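PDB 2YJG: lactate racemase from Thermoanaerobacterium thermosaccharolyticum, which catalyses the interconversion of L- and D-lactate with a nickel pincer cofactor that the apoprotein has yet to receive. Local coordinates for residues A[174-179]-A[198-203]; A[340-345]-A[362-367]; A[151-156]-A[225-230]; A[181-186]-A[257-262]. All coordinates share one frame; numbering follows the deposited sequence.

Contact 1: A[174-179]-A[198-203]; sequences HFFAGF and ANHCSE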
loop_
_atom_site.group_PDB
_atom_site.type_symbol
_atom_site.label_atom_id
_atom_site.label_comp_id
_atom_site.label_asym_id
_atom_site.label_seq_id
_atom_site.Cartn_x
_atom_site.Cartn_y
_atom_site.Cartn_z
ATOM N N HIS A 174 -2.665 24.908 -19.414
ATOM C CA HIS A 174 -1.344 24.306 -19.689
ATOM C C HIS A 174 -0.703 25.036 -20.845
ATOM O O HIS A 174 -1.341 25.243 -21.928
ATOM C CB HIS A 174 -1.492 22.803 -19.945
ATOM C CG HIS A 174 -0.204 22.141 -20.283
ATOM N ND1 HIS A 174 0.489 21.310 -19.421
ATOM C CD2 HIS A 174 0.537 22.219 -21.411
ATOM C CE1 HIS A 174 1.607 20.908 -20.024
ATOM N NE2 HIS A 174 1.649 21.451 -21.225
ATOM N N PHE A 175 0.550 25.416 -20.663
ATOM C CA PHE A 175 1.194 26.367 -21.545
ATOM C C PHE A 175 1.488 25.901 -22.988
ATOM O O PHE A 175 1.843 26.741 -23.840
ATOM C CB PHE A 175 2.426 26.966 -20.909
ATOM C CG PHE A 175 3.641 26.037 -20.774
ATOM C CD1 PHE A 175 3.504 24.692 -20.430
ATOM C CD2 PHE A 175 4.913 26.554 -20.921
ATOM C CE1 PHE A 175 4.599 23.917 -20.302
ATOM C CE2 PHE A 175 6.040 25.755 -20.761
ATOM C CZ PHE A 175 5.838 24.416 -20.407
ATOM N N PHE A 176 1.389 24.604 -23.265
ATOM C CA PHE A 176 1.375 24.182 -24.695
ATOM C C PHE A 176 0.297 23.193 -25.109
ATOM O O PHE A 176 0.028 23.115 -26.274
ATOM C CB PHE A 176 2.768 23.708 -25.184
ATOM C CG PHE A 176 3.358 22.583 -24.415
ATOM C CD1 PHE A 176 3.038 21.274 -24.738
ATOM C CD2 PHE A 176 4.324 22.818 -23.429
ATOM C CE1 PHE A 176 3.610 20.196 -24.066
ATOM C CE2 PHE A 176 4.921 21.754 -22.747
ATOM C CZ PHE A 176 4.569 20.443 -23.046
ATOM N N ALA A 177 -0.276 22.418 -24.194
ATOM C CA ALA A 177 -1.426 21.579 -24.489
ATOM C C ALA A 177 -2.771 22.284 -24.286
ATOM O O ALA A 177 -3.810 21.682 -24.474
ATOM C CB ALA A 177 -1.402 20.303 -23.611
ATOM N N GLY A 178 -2.740 23.553 -23.882
ATOM C CA GLY A 178 -3.961 24.362 -23.733
ATOM C C GLY A 178 -4.540 24.218 -22.360
ATOM O O GLY A 178 -4.618 25.189 -21.583
ATOM N N PHE A 179 -4.972 22.993 -22.062
ATOM C CA PHE A 179 -5.426 22.632 -20.720
ATOM C C PHE A 179 -4.954 21.241 -20.371
ATOM O O PHE A 179 -4.672 20.445 -21.243
ATOM C CB PHE A 179 -6.974 22.650 -20.628
ATOM C CG PHE A 179 -7.583 23.973 -20.909
ATOM C CD1 PHE A 179 -7.858 24.387 -22.190
ATOM C CD2 PHE A 179 -7.980 24.765 -19.866
ATOM C CE1 PHE A 179 -8.427 25.661 -22.434
ATOM C CE2 PHE A 179 -8.559 26.020 -20.058
ATOM C CZ PHE A 179 -8.797 26.481 -21.366
ATOM N N ALA A 198 7.462 12.083 -28.940
ATOM C CA ALA A 198 7.025 12.557 -30.290
ATOM C C ALA A 198 5.940 13.624 -30.173
ATOM O O ALA A 198 5.889 14.557 -30.963
ATOM C CB ALA A 198 6.508 11.394 -31.179
ATOM N N ASN A 199 5.108 13.503 -29.138
ATOM C CA ASN A 199 4.032 14.433 -28.864
ATOM C C ASN A 199 4.595 15.789 -28.329
ATOM O O ASN A 199 3.851 16.772 -28.205
ATOM C CB ASN A 199 3.001 13.772 -27.939
ATOM C CG ASN A 199 1.711 14.567 -27.799
ATOM O OD1 ASN A 199 1.375 14.956 -26.678
ATOM N ND2 ASN A 199 1.015 14.834 -28.906
ATOM N N HIS A 200 5.902 15.872 -28.076
ATOM C CA HIS A 200 6.542 17.119 -27.654
ATOM C C HIS A 200 7.541 17.621 -28.735
ATOM O O HIS A 200 8.404 18.484 -28.441
ATOM C CB HIS A 200 7.286 16.919 -26.343
ATOM C CG HIS A 200 6.419 16.570 -25.181
ATOM N ND1 HIS A 200 6.131 17.465 -24.162
ATOM C CD2 HIS A 200 5.849 15.404 -24.821
ATOM C CE1 HIS A 200 5.407 16.861 -23.235
ATOM N NE2 HIS A 200 5.190 15.621 -23.624
ATOM N N CYS A 201 7.424 17.107 -29.955
ATOM C CA CYS A 201 8.384 17.424 -31.021
ATOM C C CYS A 201 8.482 18.908 -31.330
ATOM O O CYS A 201 7.517 19.658 -31.165
ATOM C CB CYS A 201 8.089 16.638 -32.318
ATOM S SG CYS A 201 6.709 17.111 -33.227
ATOM N N SER A 202 9.648 19.320 -31.805
ATOM C CA SER A 202 9.893 20.738 -32.112
ATOM C C SER A 202 8.870 21.357 -33.099
ATOM O O SER A 202 8.513 22.528 -32.960
ATOM C CB SER A 202 11.279 20.986 -32.637
ATOM O OG SER A 202 11.407 20.383 -33.907
ATOM N N GLU A 203 8.395 20.556 -34.053
ATOM C CA GLU A 203 7.408 21.022 -35.020
ATOM C C GLU A 203 6.094 21.383 -34.348
ATOM O O GLU A 203 5.442 22.393 -34.683
ATOM C CB GLU A 203 7.117 19.931 -36.052
ATOM C CG GLU A 203 6.315 20.452 -37.193
ATOM C CD GLU A 203 6.347 19.500 -38.392
ATOM O OE1 GLU A 203 7.087 18.482 -38.351
ATOM O OE2 GLU A 203 5.584 19.763 -39.337
#

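Contact 2: A[340-345]-A[362-367]; sequences DVMNKI and ILARIL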
loop_
_atom_site.group_PDB
_atom_site.type_symbol
_atom_site.label_atom_id
_atom_site.label_comp_id
_atom_site.label_asym_id
_atom_site.label_seq_id
_atom_site.Cartn_x
_atom_site.Cartn_y
_atom_site.Cartn_z
ATOM N N ASP A 340 20.437 30.578 -31.091
ATOM C CA ASP A 340 21.244 29.359 -31.368
ATOM C C ASP A 340 20.471 28.121 -30.798
ATOM O O ASP A 340 20.308 27.121 -31.463
ATOM C CB ASP A 340 22.617 29.518 -30.737
ATOM C CG ASP A 340 23.651 28.546 -31.271
ATOM O OD1 ASP A 340 23.529 28.092 -32.415
ATOM O OD2 ASP A 340 24.585 28.242 -30.507
ATOM N N VAL A 341 19.971 28.242 -29.574
ATOM C CA VAL A 341 19.216 27.199 -28.938
ATOM C C VAL A 341 18.029 26.817 -29.777
ATOM O O VAL A 341 17.842 25.615 -30.069
ATOM C CB VAL A 341 18.779 27.563 -27.502
ATOM C CG1 VAL A 341 17.760 26.492 -26.960
ATOM C CG2 VAL A 341 20.061 27.830 -26.620
ATOM N N MET A 342 17.248 27.814 -30.229
ATOM C CA MET A 342 16.112 27.584 -31.045
ATOM C C MET A 342 16.486 26.871 -32.348
ATOM O O MET A 342 15.870 25.897 -32.737
ATOM C CB MET A 342 15.442 28.892 -31.335
ATOM C CG MET A 342 14.204 28.859 -32.146
ATOM S SD MET A 342 12.865 27.864 -31.503
ATOM C CE MET A 342 12.224 29.073 -30.235
ATOM N N ASN A 343 17.541 27.336 -32.996
ATOM C CA ASN A 343 17.914 26.781 -34.284
ATOM C C ASN A 343 18.284 25.286 -34.162
ATOM O O ASN A 343 17.859 24.477 -35.000
ATOM C CB ASN A 343 19.103 27.522 -34.846
ATOM C CG ASN A 343 18.773 28.928 -35.262
ATOM O OD1 ASN A 343 17.598 29.261 -35.519
ATOM N ND2 ASN A 343 19.799 29.756 -35.390
ATOM N N LYS A 344 19.018 24.973 -33.134
ATOM C CA LYS A 344 19.356 23.587 -32.802
ATOM C C LYS A 344 18.140 22.764 -32.561
ATOM O O LYS A 344 18.034 21.666 -33.096
ATOM C CB LYS A 344 20.287 23.508 -31.603
ATOM C CG LYS A 344 21.668 24.165 -31.797
ATOM C CD LYS A 344 22.467 24.138 -30.519
ATOM C CE LYS A 344 23.883 24.699 -30.698
ATOM N NZ LYS A 344 24.567 24.667 -29.374
ATOM N N ILE A 345 17.205 23.248 -31.734
ATOM C CA ILE A 345 16.062 22.429 -31.428
ATOM C C ILE A 345 15.098 22.227 -32.636
ATOM O O ILE A 345 14.520 21.140 -32.850
ATOM C CB ILE A 345 15.344 22.915 -30.145
ATOM C CG1 ILE A 345 16.266 22.695 -28.935
ATOM C CG2 ILE A 345 14.060 22.092 -29.992
ATOM C CD1 ILE A 345 15.809 23.427 -27.580
ATOM N N ILE A 362 10.669 26.469 -25.701
ATOM C CA ILE A 362 9.807 27.568 -25.229
ATOM C C ILE A 362 10.527 28.678 -24.561
ATOM O O ILE A 362 10.229 29.854 -24.873
ATOM C CB ILE A 362 8.666 27.027 -24.349
ATOM C CG1 ILE A 362 7.866 26.106 -25.229
ATOM C CG2 ILE A 362 7.760 28.268 -23.640
ATOM C CD1 ILE A 362 6.874 25.162 -24.506
ATOM N N LEU A 363 11.485 28.387 -23.660
ATOM C CA LEU A 363 12.260 29.477 -23.045
ATOM C C LEU A 363 13.064 30.242 -24.086
ATOM O O LEU A 363 13.083 31.483 -24.072
ATOM C CB LEU A 363 13.163 28.930 -21.941
ATOM C CG LEU A 363 14.094 29.881 -21.206
ATOM C CD1 LEU A 363 13.195 30.961 -20.485
ATOM C CD2 LEU A 363 15.011 29.130 -20.202
ATOM N N ALA A 364 13.688 29.533 -25.060
ATOM C CA ALA A 364 14.357 30.221 -26.145
ATOM C C ALA A 364 13.404 31.147 -26.940
ATOM O O ALA A 364 13.763 32.245 -27.261
ATOM C CB ALA A 364 15.178 29.220 -27.110
ATOM N N ARG A 365 12.198 30.706 -27.234
ATOM C CA ARG A 365 11.196 31.549 -27.930
ATOM C C ARG A 365 11.045 32.870 -27.141
ATOM O O ARG A 365 11.109 33.968 -27.710
ATOM C CB ARG A 365 9.855 30.823 -28.049
ATOM C CG ARG A 365 8.821 31.625 -28.716
ATOM C CD ARG A 365 7.515 30.947 -28.707
ATOM N NE ARG A 365 6.859 31.083 -27.388
ATOM C CZ ARG A 365 6.080 30.180 -26.820
ATOM N NH1 ARG A 365 5.856 28.979 -27.374
ATOM N NH2 ARG A 365 5.582 30.434 -25.626
ATOM N N ILE A 366 10.918 32.770 -25.808
ATOM C CA ILE A 366 10.773 33.984 -24.977
ATOM C C ILE A 366 11.965 34.886 -25.047
ATOM O O ILE A 366 11.829 36.026 -25.346
ATOM C CB ILE A 366 10.451 33.616 -23.524
ATOM C CG1 ILE A 366 9.160 32.868 -23.539
ATOM C CG2 ILE A 366 10.270 34.880 -22.605
ATOM C CD1 ILE A 366 8.838 32.226 -22.183
ATOM N N LEU A 367 13.149 34.346 -24.838
ATOM C CA LEU A 367 14.346 35.093 -24.730
ATOM C C LEU A 367 14.842 35.686 -26.044
ATOM O O LEU A 367 15.765 36.528 -26.051
ATOM C CB LEU A 367 15.421 34.196 -24.085
ATOM C CG LEU A 367 15.218 33.621 -22.695
ATOM C CD1 LEU A 367 16.432 32.733 -22.251
ATOM C CD2 LEU A 367 15.042 34.763 -21.718
#

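Contact 3: A[151-156]-A[225-230]; sequences GKLEIN and IYAAKK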
loop_
_atom_site.group_PDB
_atom_site.type_symbol
_atom_site.label_atom_id
_atom_site.label_comp_id
_atom_site.label_asym_id
_atom_site.label_seq_id
_atom_site.Cartn_x
_atom_site.Cartn_y
_atom_site.Cartn_z
ATOM N N GLY A 151 2.324 9.744 -36.748
ATOM C CA GLY A 151 2.996 8.887 -35.760
ATOM C C GLY A 151 2.230 7.649 -35.282
ATOM O O GLY A 151 0.992 7.652 -35.150
ATOM N N LYS A 152 2.978 6.595 -34.980
ATOM C CA LYS A 152 2.393 5.430 -34.313
ATOM C C LYS A 152 1.836 5.820 -32.926
ATOM O O LYS A 152 2.327 6.781 -32.299
ATOM C CB LYS A 152 3.455 4.364 -34.098
ATOM C CG LYS A 152 3.732 3.499 -35.293
ATOM C CD LYS A 152 4.886 2.525 -34.986
ATOM C CE LYS A 152 5.508 2.019 -36.263
ATOM N NZ LYS A 152 4.418 1.709 -37.194
ATOM N N LEU A 153 0.845 5.065 -32.475
ATOM C CA LEU A 153 0.228 5.237 -31.167
ATOM C C LEU A 153 0.311 3.903 -30.407
ATOM O O LEU A 153 -0.251 2.893 -30.850
ATOM C CB LEU A 153 -1.230 5.668 -31.348
ATOM C CG LEU A 153 -2.083 5.755 -30.077
ATOM C CD1 LEU A 153 -1.338 6.727 -29.149
ATOM C CD2 LEU A 153 -3.508 6.185 -30.347
ATOM N N GLU A 154 1.061 3.879 -29.313
ATOM C CA GLU A 154 1.217 2.668 -28.496
ATOM C C GLU A 154 0.735 3.018 -27.117
ATOM O O GLU A 154 1.217 4.008 -26.548
ATOM C CB GLU A 154 2.687 2.248 -28.452
ATOM C CG GLU A 154 3.252 2.156 -29.900
ATOM C CD GLU A 154 4.751 2.127 -30.018
ATOM O OE1 GLU A 154 5.467 2.702 -29.168
ATOM O OE2 GLU A 154 5.218 1.517 -31.022
ATOM N N ILE A 155 -0.232 2.268 -26.602
ATOM C CA ILE A 155 -0.694 2.498 -25.225
ATOM C C ILE A 155 -0.672 1.223 -24.356
ATOM O O ILE A 155 -0.542 0.112 -24.875
ATOM C CB ILE A 155 -2.001 3.245 -25.169
ATOM C CG1 ILE A 155 -3.174 2.472 -25.800
ATOM C CG2 ILE A 155 -1.871 4.619 -25.907
ATOM C CD1 ILE A 155 -4.522 2.967 -25.378
ATOM N N ASN A 156 -0.777 1.400 -23.045
ATOM C CA ASN A 156 -0.851 0.262 -22.106
ATOM C C ASN A 156 -1.937 -0.760 -22.505
ATOM O O ASN A 156 -3.136 -0.411 -22.710
ATOM C CB ASN A 156 -1.133 0.790 -20.705
ATOM C CG ASN A 156 -0.758 -0.170 -19.602
ATOM O OD1 ASN A 156 -1.362 -1.247 -19.449
ATOM N ND2 ASN A 156 0.201 0.236 -18.787
ATOM N N ILE A 225 -6.430 13.907 -28.805
ATOM C CA ILE A 225 -7.863 13.692 -28.989
ATOM C C ILE A 225 -8.055 12.408 -29.793
ATOM O O ILE A 225 -8.885 11.545 -29.444
ATOM C CB ILE A 225 -8.493 14.913 -29.646
ATOM C CG1 ILE A 225 -8.660 16.024 -28.595
ATOM C CG2 ILE A 225 -9.804 14.554 -30.360
ATOM C CD1 ILE A 225 -9.578 15.681 -27.482
ATOM N N TYR A 226 -7.249 12.273 -30.847
ATOM C CA TYR A 226 -7.335 11.070 -31.671
ATOM C C TYR A 226 -6.916 9.845 -30.910
ATOM O O TYR A 226 -7.615 8.802 -30.984
ATOM C CB TYR A 226 -6.500 11.224 -32.903
ATOM C CG TYR A 226 -6.592 10.074 -33.858
ATOM C CD1 TYR A 226 -5.765 8.939 -33.739
ATOM C CD2 TYR A 226 -7.440 10.157 -34.958
ATOM C CE1 TYR A 226 -5.827 7.916 -34.700
ATOM C CE2 TYR A 226 -7.491 9.163 -35.897
ATOM C CZ TYR A 226 -6.712 8.049 -35.766
ATOM O OH TYR A 226 -6.863 7.086 -36.752
ATOM N N ALA A 227 -5.802 9.945 -30.156
ATOM C CA ALA A 227 -5.349 8.877 -29.228
ATOM C C ALA A 227 -6.438 8.431 -28.299
ATOM O O ALA A 227 -6.616 7.216 -28.099
ATOM C CB ALA A 227 -4.107 9.314 -28.398
ATOM N N ALA A 228 -7.171 9.376 -27.708
ATOM C CA ALA A 228 -8.241 9.013 -26.750
ATOM C C ALA A 228 -9.377 8.250 -27.453
ATOM O O ALA A 228 -9.910 7.235 -26.930
ATOM C CB ALA A 228 -8.780 10.258 -26.042
ATOM N N LYS A 229 -9.774 8.751 -28.632
ATOM C CA LYS A 229 -10.771 8.058 -29.474
ATOM C C LYS A 229 -10.387 6.629 -29.819
ATOM O O LYS A 229 -11.209 5.700 -29.630
ATOM C CB LYS A 229 -11.076 8.828 -30.781
ATOM C CG LYS A 229 -11.478 10.250 -30.546
ATOM C CD LYS A 229 -12.614 10.758 -31.462
ATOM C CE LYS A 229 -12.181 10.900 -32.929
ATOM N NZ LYS A 229 -12.975 12.006 -33.640
ATOM N N LYS A 230 -9.143 6.440 -30.262
ATOM C CA LYS A 230 -8.630 5.138 -30.655
ATOM C C LYS A 230 -8.496 4.200 -29.461
ATOM O O LYS A 230 -8.488 2.985 -29.642
ATOM C CB LYS A 230 -7.222 5.215 -31.271
ATOM C CG LYS A 230 -7.067 5.734 -32.701
ATOM C CD LYS A 230 -7.923 4.980 -33.712
ATOM C CE LYS A 230 -7.217 3.865 -34.459
ATOM N NZ LYS A 230 -8.045 3.526 -35.650
#

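Contact 4: A[181-186]-A[257-262]; sequences GGRKSI and KAHLKG. With SO4 (sulfate ion), chain E; EDO (1,2-ethanediol), chain F.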
loop_
_atom_site.group_PDB
_atom_site.type_symbol
_atom_site.label_atom_id
_atom_site.label_comp_id
_atom_site.label_asym_id
_atom_site.label_seq_id
_atom_site.Cartn_x
_atom_site.Cartn_y
_atom_site.Cartn_z
ATOM N N GLY A 181 -5.969 17.503 -18.403
ATOM C CA GLY A 181 -7.139 16.608 -18.297
ATOM C C GLY A 181 -7.675 15.982 -19.586
ATOM O O GLY A 181 -7.013 15.966 -20.615
ATOM N N GLY A 182 -8.839 15.386 -19.454
ATOM C CA GLY A 182 -9.539 14.694 -20.539
ATOM C C GLY A 182 -8.575 13.708 -21.174
ATOM O O GLY A 182 -7.931 12.899 -20.454
ATOM N N ARG A 183 -8.399 13.850 -22.472
ATOM C CA ARG A 183 -7.529 13.040 -23.323
ATOM C C ARG A 183 -6.100 12.820 -22.862
ATOM O O ARG A 183 -5.487 11.901 -23.250
ATOM C CB ARG A 183 -7.513 13.604 -24.761
ATOM C CG ARG A 183 -6.739 14.896 -24.949
ATOM C CD ARG A 183 -7.164 16.097 -24.052
ATOM N NE ARG A 183 -6.522 17.374 -24.371
ATOM C CZ ARG A 183 -5.977 18.212 -23.505
ATOM N NH1 ARG A 183 -6.022 18.029 -22.213
ATOM N NH2 ARG A 183 -5.429 19.299 -23.939
ATOM N N LYS A 184 -5.587 13.697 -22.037
ATOM C CA LYS A 184 -4.212 13.527 -21.512
ATOM C C LYS A 184 -3.999 12.295 -20.633
ATOM O O LYS A 184 -2.849 11.854 -20.397
ATOM C CB LYS A 184 -3.706 14.791 -20.783
ATOM C CG LYS A 184 -3.104 15.804 -21.718
ATOM C CD LYS A 184 -2.288 16.929 -21.033
ATOM C CE LYS A 184 -0.894 16.480 -20.690
ATOM N NZ LYS A 184 -0.143 17.635 -20.185
ATOM N N SER A 185 -5.084 11.744 -20.123
ATOM C CA SER A 185 -5.006 10.443 -19.448
ATOM C C SER A 185 -4.501 9.340 -20.417
ATOM O O SER A 185 -3.980 8.328 -19.958
ATOM C CB SER A 185 -6.355 10.073 -18.834
ATOM O OG SER A 185 -6.699 10.993 -17.808
ATOM N N ILE A 186 -4.713 9.506 -21.726
ATOM C CA ILE A 186 -4.255 8.549 -22.706
ATOM C C ILE A 186 -2.876 8.914 -23.230
ATOM O O ILE A 186 -1.962 8.123 -23.094
ATOM C CB ILE A 186 -5.214 8.383 -23.875
ATOM C CG1 ILE A 186 -6.639 8.151 -23.355
ATOM C CG2 ILE A 186 -4.668 7.342 -24.877
ATOM C CD1 ILE A 186 -6.878 6.811 -22.576
ATOM N N LYS A 257 -16.523 16.061 -24.820
ATOM C CA LYS A 257 -17.512 17.079 -24.524
ATOM C C LYS A 257 -17.477 17.501 -23.057
ATOM O O LYS A 257 -17.690 18.676 -22.761
ATOM C CB LYS A 257 -18.921 16.612 -24.938
ATOM C CG LYS A 257 -19.067 16.454 -26.462
ATOM C CD LYS A 257 -20.439 15.848 -26.857
ATOM C CE LYS A 257 -20.585 15.524 -28.349
ATOM N NZ LYS A 257 -19.472 14.659 -28.760
ATOM N N ALA A 258 -17.289 16.552 -22.118
ATOM C CA ALA A 258 -17.219 16.883 -20.697
ATOM C C ALA A 258 -15.959 17.702 -20.384
ATOM O O ALA A 258 -16.047 18.616 -19.612
ATOM C CB ALA A 258 -17.303 15.641 -19.771
ATOM N N HIS A 259 -14.834 17.354 -21.017
ATOM C CA HIS A 259 -13.564 18.063 -20.885
ATOM C C HIS A 259 -13.719 19.479 -21.368
ATOM O O HIS A 259 -13.332 20.427 -20.672
ATOM C CB HIS A 259 -12.459 17.372 -21.656
ATOM C CG HIS A 259 -11.125 18.085 -21.600
ATOM N ND1 HIS A 259 -10.390 18.270 -20.428
ATOM C CD2 HIS A 259 -10.378 18.628 -22.594
ATOM C CE1 HIS A 259 -9.273 18.913 -20.715
ATOM N NE2 HIS A 259 -9.237 19.138 -22.017
ATOM N N LEU A 260 -14.368 19.652 -22.522
ATOM C CA LEU A 260 -14.572 21.012 -23.034
ATOM C C LEU A 260 -15.436 21.885 -22.141
ATOM O O LEU A 260 -15.145 23.103 -21.947
ATOM C CB LEU A 260 -15.102 20.959 -24.475
ATOM C CG LEU A 260 -14.202 20.424 -25.575
ATOM C CD1 LEU A 260 -14.897 20.457 -26.978
ATOM C CD2 LEU A 260 -12.855 21.215 -25.700
ATOM N N LYS A 261 -16.515 21.329 -21.576
ATOM C CA LYS A 261 -17.341 22.100 -20.647
ATOM C C LYS A 261 -16.509 22.533 -19.427
ATOM O O LYS A 261 -16.595 23.663 -18.966
ATOM C CB LYS A 261 -18.599 21.289 -20.249
ATOM C CG LYS A 261 -19.528 21.997 -19.315
ATOM C CD LYS A 261 -20.089 23.346 -19.874
ATOM C CE LYS A 261 -20.088 24.445 -18.746
ATOM N NZ LYS A 261 -18.730 25.099 -18.479
ATOM N N GLY A 262 -15.627 21.660 -18.966
ATOM C CA GLY A 262 -14.699 22.039 -17.904
ATOM C C GLY A 262 -13.703 23.117 -18.309
ATOM O O GLY A 262 -13.418 24.068 -17.540
HETATM S S SO4 E . -2.567 15.749 -16.841
HETATM O O1 SO4 E . -3.221 14.515 -17.275
HETATM O O2 SO4 E . -2.904 15.925 -15.407
HETATM O O3 SO4 E . -1.085 15.772 -16.990
HETATM O O4 SO4 E . -3.135 16.738 -17.694
HETATM C C1 EDO F . 3.552 17.259 -19.142
HETATM O O1 EDO F . 2.304 16.759 -19.637
HETATM C C2 EDO F . 4.127 18.287 -20.089
HETATM O O2 EDO F . 5.464 17.895 -20.416
#

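Contact 1: A[174-179]-A[198-203]
At what is, by similarity, the active-site pocket, F176 from the tight turn of a short beta hairpin meets H200 from the loop before helix 202-206. The hairpin joins strands 173-174 and 178-179, with H174 N bonded to G178 O at 2.9 Å. Across the contact CE1 and CZ of F176 do the touching, and they reach the imidazole of H200 without a polar bond. The two rings cross steeply, centroids 5.5 Å apart and planes at 74°, an oblique pairing that is neither a stack nor an edge-to-face one. F176 gets there because its CG sits between the backbone N and the carbonyl carbon (chi1 58°). H200 swings its CG beside its own backbone N (chi1 -64°), which carries the ring out from the loop. One face of the F176 ring is occupied by H174, whose NE2 stands 3.4 Å above the plane over the ring centre, while F176 CD2 lies 3.3 Å above the F175 ring. W358 completes the aromatic cluster, meeting both F176 and H200. With a serine in place of F176, H174 would probably lose the surface beneath its NE2 and the H200 imidazole would be left freer to turn. The H200 loop is itself shaped by a type I turn, C201 N to A198 O at 3.1 Å, and C201 then N-caps the helix. By similarity, H174 is a proton donor/acceptor and H200 a nickel ligand, so this is consistent with an aromatic wall between two functional histidines of the lactate racemase site.

Contact 2: A[340-345]-A[362-367]
M342 reaches over from helix 338-346 to A364 and R365 on helix 357-369, and it is easiest to read from the root outward. Its CB packs against A364 CB at 4.2 Å, and the backbone N of M342 lies slightly nearer the same methyl, at 4.0 Å. CG stands anti to the backbone N (chi1 -178°). CG and SD carry the chain onward, and the bends at chi2 (58°) and chi3 bring CE against the R365 backbone, 3.4 Å from R365 N and 3.5 Å from R365 CA. The same methyl also lies 3.7 Å from R365 CB. Farther along that helix, I368 touches the methionine too. The helices run roughly antiparallel, the axes of the short segments 340-345 and 362-367 approaching to 8.8 Å at 140°, with the small A364 at the point where M342 comes nearest, CA to CA 5.8 Å. Both helices belong to the helical connection between strands 311-316 and 371-375, which lie next to each other and parallel in the sheet of the C-terminal domain, a beta-alpha-beta crossover with several helices in it. V341 meets the methyl of A364 from another direction: its CG1 lies 3.8 Å from A364 CB, and its side chain also packs on F332 of helix 326-333. There is no hydrogen bond between the two segments; the contact is carbon against carbon and against backbone. Only the base of R365 takes part in it. Beyond CB the arginine leads away from helix 338-346, and its NH2 forms a salt bridge with E304 OE1 on helix 293-305.

Contact 3: A[151-156]-A[225-230]
Apolar contact comes first, and nearly all of it runs through L153, whose two methyls both come up against A227 from one side. CD2 does the closer work: it presses on A227 CA at 3.4 Å, tighter than ordinary van der Waals contact, and lies 3.7 Å from A227 CB. CD1 reaches the same A227 CB at 3.9 Å. With CG anti to the backbone N (chi1 174°), the leucine stretches straight off the strand, and chi2 of 57° spreads the branches over the helix surface. K230 adds only its root: its CB is 3.9 Å from L153 CD2, whereas the rest of the chain bends twice and takes the ammonium away from the strand. I155, two residues on and on the same side of the strand, packs on I144 and A231.

No hydrogen bond passes between the two segments. L153 and I155 pair through their backbones with strand 141-146, which also supplies I144 to the same apolar patch. On the helix, K230 N bonds to Y226 O at 2.9 Å. At the end of the strand N156 turns its OD1 to L158 N and so N-caps helix 157-161.

What results is a two-stranded antiparallel hairpin laid against helix 219-230, the helix that leads directly into strand 233-241 of the central mixed sheet, a peripheral layer on an alpha/beta domain.

Contact 4: A[181-186]-A[257-262]
The loop that carries the cofactor lysine, K184 by similarity, rests on H259 of helix 257-270 through G181, G182 and R183. It is a glycine-rich turn running into a 3-10 segment at 183-185. H259 holds its CG anti to the backbone N (chi1 178°), which sends the imidazole from the helix into the loop. G182 CA sits over the face of that ring, 4.1 Å from its centroid, a CH-pi contact. With this backbone a CB on G182 would fall only 2.6 Å from H259 CG, a clash, and phi is positive, so glycine suits the position. The imidazole also comes over one face of the R183 guanidinium, offset toward the rim, with the two planes 34° apart. With a valine in place of H259, G182 and the guanidinium would probably be left facing a gap, the arginine having lost the flat surface on that face. R183 NH1 donates to G181 O at 2.8 Å (N-H...O 159°), approaching from above the carbonyl plane, while K184 N reaches the same oxygen from the opposite face at 3.0 Å. NE of R183 bonds to H221, and NH1 also serves F179 O. Beyond the turn lies a pocket holding a sulfate and an ethanediol, probably from the crystallisation liquor: G181 N bonds to O4 of the sulfate at 3.0 Å, and R75 NE holds the same ion, consistent with a place for the cofactor's phosphate. The K184 side chain runs past it, and its NZ bonds to O1 of the ethanediol at 2.7 Å.

Contacts 1 and 4 line what is probably the same pocket: H174 and K184 touch, and so do the hairpin 174-179 and R183. Contact 1, nearest the chain's centre yet only partly buried, is a pair of rings without a hydrogen bond; contact 4 sets an imidazole against glycine backbone and a guanidinium. Contacts 2, 3 and 4 are buried, with K230 exposed at the edge of contact 3. Contacts 2 and 3 lie farther out and rely on apolar packing without hydrogen bonds, contact 2 partly against backbone. Helix 219-230 joins contacts 3 and 4, A228 packing on R183 and I186. I362 links contacts 1 and 2, meeting F175 and F176 across the domains.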